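Local coordinates for uncharacterized protein YjgB (Bacillus subtilis, PDB 4YGT), which is of unknown function but is probably a secreted lipoprotein of the DUF4309 family, related to PepSY-type domains, at residues Asp48-Ala52 and Phe53-Glu57. Numbering follows the deposited sequence.
Sequences DVHAA and FGEPE
Gly54 O lies over one face of the His50 imidazole, offset toward the rim, and is gripped from two further sides of the chain: a weak CA-H...O contact comes from His50 CA at 3.5 Å, and the hydroxyl of Tyr69 hydrogen-bonds to it. Behind this carbonyl, the backbone N of Phe53 donates to Val49 O at 2.8 Å, a nearly straight bond that completes the final turn of helix 46-53. The amide of Gly54 then reaches His50 O, also at 2.8 Å, in a bond that is bent (136°) and tilted from the carbonyl plane as the chain leaves the helix. The helix C-terminus ends at Gly54, the first residue with non-helical, positive phi; a side chain there would collide with the preceding carbonyl oxygen, which calls for glycine. From here the chain runs into the loop before edge strand 67-69 of the antiparallel sheet. His50 reaches past this turn: ND1 donates to Glu55 OE2 at 3.0 Å, a bent bond on the syn side, tilted from both ring and carboxylate planes, which stand 64° apart. Glu55 gets there by bending its chain at chi2 (-51°). Pro56 crosses the imidazole at about a right angle, its CD 3.7 Å from His50 CE1. NE2 is hydrogen-bonded to Asp67, so both ring nitrogens are engaged and the ring's rotation is fixed. Phe53 CD1 lies 4.4 Å from CG1 of buried Val49, while its ring meets those of Tyr69, Tyr78 and Phe80, seating the helix end against the sheet.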
ATOM      1  N   ASP A  48      -8.794  15.432   3.076  1.00 46.31           N
ATOM      2  CA  ASP A  48      -8.203  15.400   1.732  1.00 42.97           C
ATOM      3  C   ASP A  48      -8.476  14.055   1.062  1.00 44.09           C
ATOM      4  O   ASP A  48      -8.698  14.002  -0.140  1.00 43.95           O
ATOM      5  CB  ASP A  48      -6.676  15.656   1.772  1.00 42.45           C
ATOM      6  CG  ASP A  48      -6.215  17.022   2.270  1.00 44.98           C
ATOM      7  OD1 ASP A  48      -6.943  18.017   2.051  1.00 42.25           O
ATOM      8  OD2 ASP A  48      -5.096  17.104   2.831  1.00 46.46           O
ATOM      9  N   VAL A  49      -8.404  12.964   1.835  1.00 38.95           N
ATOM     10  CA  VAL A  49      -8.650  11.595   1.360  1.00 35.68           C
ATOM     11  C   VAL A  49     -10.100  11.509   0.850  1.00 41.48           C
ATOM     12  O   VAL A  49     -10.354  11.025  -0.255  1.00 40.30           O
ATOM     13  CB  VAL A  49      -8.337  10.541   2.470  1.00 37.04           C
ATOM     14  CG1 VAL A  49      -8.797   9.147   2.066  1.00 34.81           C
ATOM     15  CG2 VAL A  49      -6.849  10.537   2.823  1.00 34.97           C
ATOM     16  N   HIS A  50     -11.035  12.004   1.655  1.00 42.18           N
ATOM     17  CA  HIS A  50     -12.452  12.021   1.338  1.00 43.97           C
ATOM     18  C   HIS A  50     -12.730  12.922   0.154  1.00 49.42           C
ATOM     19  O   HIS A  50     -13.556  12.577  -0.686  1.00 49.83           O
ATOM     20  CB  HIS A  50     -13.260  12.448   2.571  1.00 47.67           C
ATOM     21  CG  HIS A  50     -13.412  11.350   3.570  1.00 49.89           C
ATOM     22  ND1 HIS A  50     -14.639  11.044   4.116  1.00 53.81           N
ATOM     23  CD2 HIS A  50     -12.490  10.483   4.056  1.00 48.97           C
ATOM     24  CE1 HIS A  50     -14.424  10.020   4.929  1.00 51.83           C
ATOM     25  NE2 HIS A  50     -13.146   9.652   4.928  1.00 49.25           N
ATOM     26  N   ALA A  51     -12.006  14.043   0.050  1.00 47.64           N
ATOM     27  CA  ALA A  51     -12.109  14.959  -1.085  1.00 48.86           C
ATOM     28  C   ALA A  51     -11.692  14.229  -2.379  1.00 50.46           C
ATOM     29  O   ALA A  51     -12.392  14.309  -3.381  1.00 51.79           O
ATOM     30  CB  ALA A  51     -11.238  16.195  -0.848  1.00 50.48           C
ATOM     31  N   ALA A  52     -10.613  13.455  -2.321  1.00 44.21           N
ATOM     32  CA  ALA A  52     -10.085  12.725  -3.465  1.00 42.08           C
ATOM     33  C   ALA A  52     -10.892  11.478  -3.842  1.00 45.12           C
ATOM     34  O   ALA A  52     -11.169  11.293  -5.019  1.00 46.73           O
ATOM     35  CB  ALA A  52      -8.639  12.325  -3.205  1.00 39.56           C
ATOM     36  N   PHE A  53     -11.228  10.629  -2.872  1.00 39.73           N
ATOM     37  CA  PHE A  53     -11.850   9.328  -3.076  1.00 40.36           C
ATOM     38  C   PHE A  53     -13.341   9.236  -2.802  1.00 47.22           C
ATOM     39  O   PHE A  53     -13.948   8.226  -3.168  1.00 49.42           O
ATOM     40  CB  PHE A  53     -11.153   8.310  -2.170  1.00 41.08           C
ATOM     41  CG  PHE A  53      -9.788   7.859  -2.624  1.00 42.36           C
ATOM     42  CD1 PHE A  53      -8.652   8.597  -2.308  1.00 44.70           C
ATOM     43  CD2 PHE A  53      -9.636   6.699  -3.370  1.00 46.21           C
ATOM     44  CE1 PHE A  53      -7.387   8.179  -2.729  1.00 44.38           C
ATOM     45  CE2 PHE A  53      -8.368   6.279  -3.786  1.00 48.04           C
ATOM     46  CZ  PHE A  53      -7.252   7.025  -3.463  1.00 44.23           C
ATOM     47  N   GLY A  54     -13.922  10.243  -2.160  1.00 43.74           N
ATOM     48  CA  GLY A  54     -15.323  10.195  -1.767  1.00 45.62           C
ATOM     49  C   GLY A  54     -15.451   9.502  -0.423  1.00 48.91           C
ATOM     50  O   GLY A  54     -14.476   9.406   0.334  1.00 46.49           O
ATOM     51  N   GLU A  55     -16.642   8.998  -0.114  1.00 48.59           N
ATOM     52  CA  GLU A  55     -16.894   8.287   1.141  1.00 47.87           C
ATOM     53  C   GLU A  55     -16.415   6.874   1.012  1.00 51.81           C
ATOM     54  O   GLU A  55     -16.564   6.291  -0.068  1.00 50.51           O
ATOM     55  CB  GLU A  55     -18.390   8.333   1.551  1.00 52.14           C
ATOM     56  CG  GLU A  55     -18.860   9.711   1.998  1.00 61.26           C
ATOM     57  CD  GLU A  55     -17.990  10.355   3.061  1.00 84.47           C
ATOM     58  OE1 GLU A  55     -17.901   9.786   4.173  1.00 69.68           O
ATOM     59  OE2 GLU A  55     -17.345  11.388   2.761  1.00 81.46           O
ATOM     60  N   PRO A  56     -15.837   6.301   2.096  1.00 50.37           N
ATOM     61  CA  PRO A  56     -15.338   4.921   2.020  1.00 49.75           C
ATOM     62  C   PRO A  56     -16.430   3.857   1.954  1.00 60.12           C
ATOM     63  O   PRO A  56     -17.506   4.015   2.540  1.00 62.67           O
ATOM     64  CB  PRO A  56     -14.526   4.754   3.307  1.00 50.67           C
ATOM     65  CG  PRO A  56     -14.517   6.065   3.968  1.00 55.88           C
ATOM     66  CD  PRO A  56     -15.607   6.884   3.432  1.00 52.84           C
ATOM     67  N   GLU A  57     -16.108   2.737   1.276  1.00 58.89           N
ATOM     68  CA  GLU A  57     -16.943   1.543   1.143  1.00 61.45           C
ATOM     69  C   GLU A  57     -17.019   0.817   2.473  1.00 65.94           C
ATOM     70  O   GLU A  57     -17.817  -0.105   2.619  1.00 69.52           O
ATOM     71  CB  GLU A  57     -16.399   0.612   0.046  1.00 63.23           C
ATOM     72  CG  GLU A  57     -16.909   0.952  -1.351  1.00 79.24           C
ATOM     73  CD  GLU A  57     -16.227   2.085  -2.098  1.00 99.18           C
ATOM     74  OE1 GLU A  57     -14.981   2.172  -2.042  1.00 76.40           O
ATOM     75  OE2 GLU A  57     -16.933   2.829  -2.816  1.00101.92           O
TER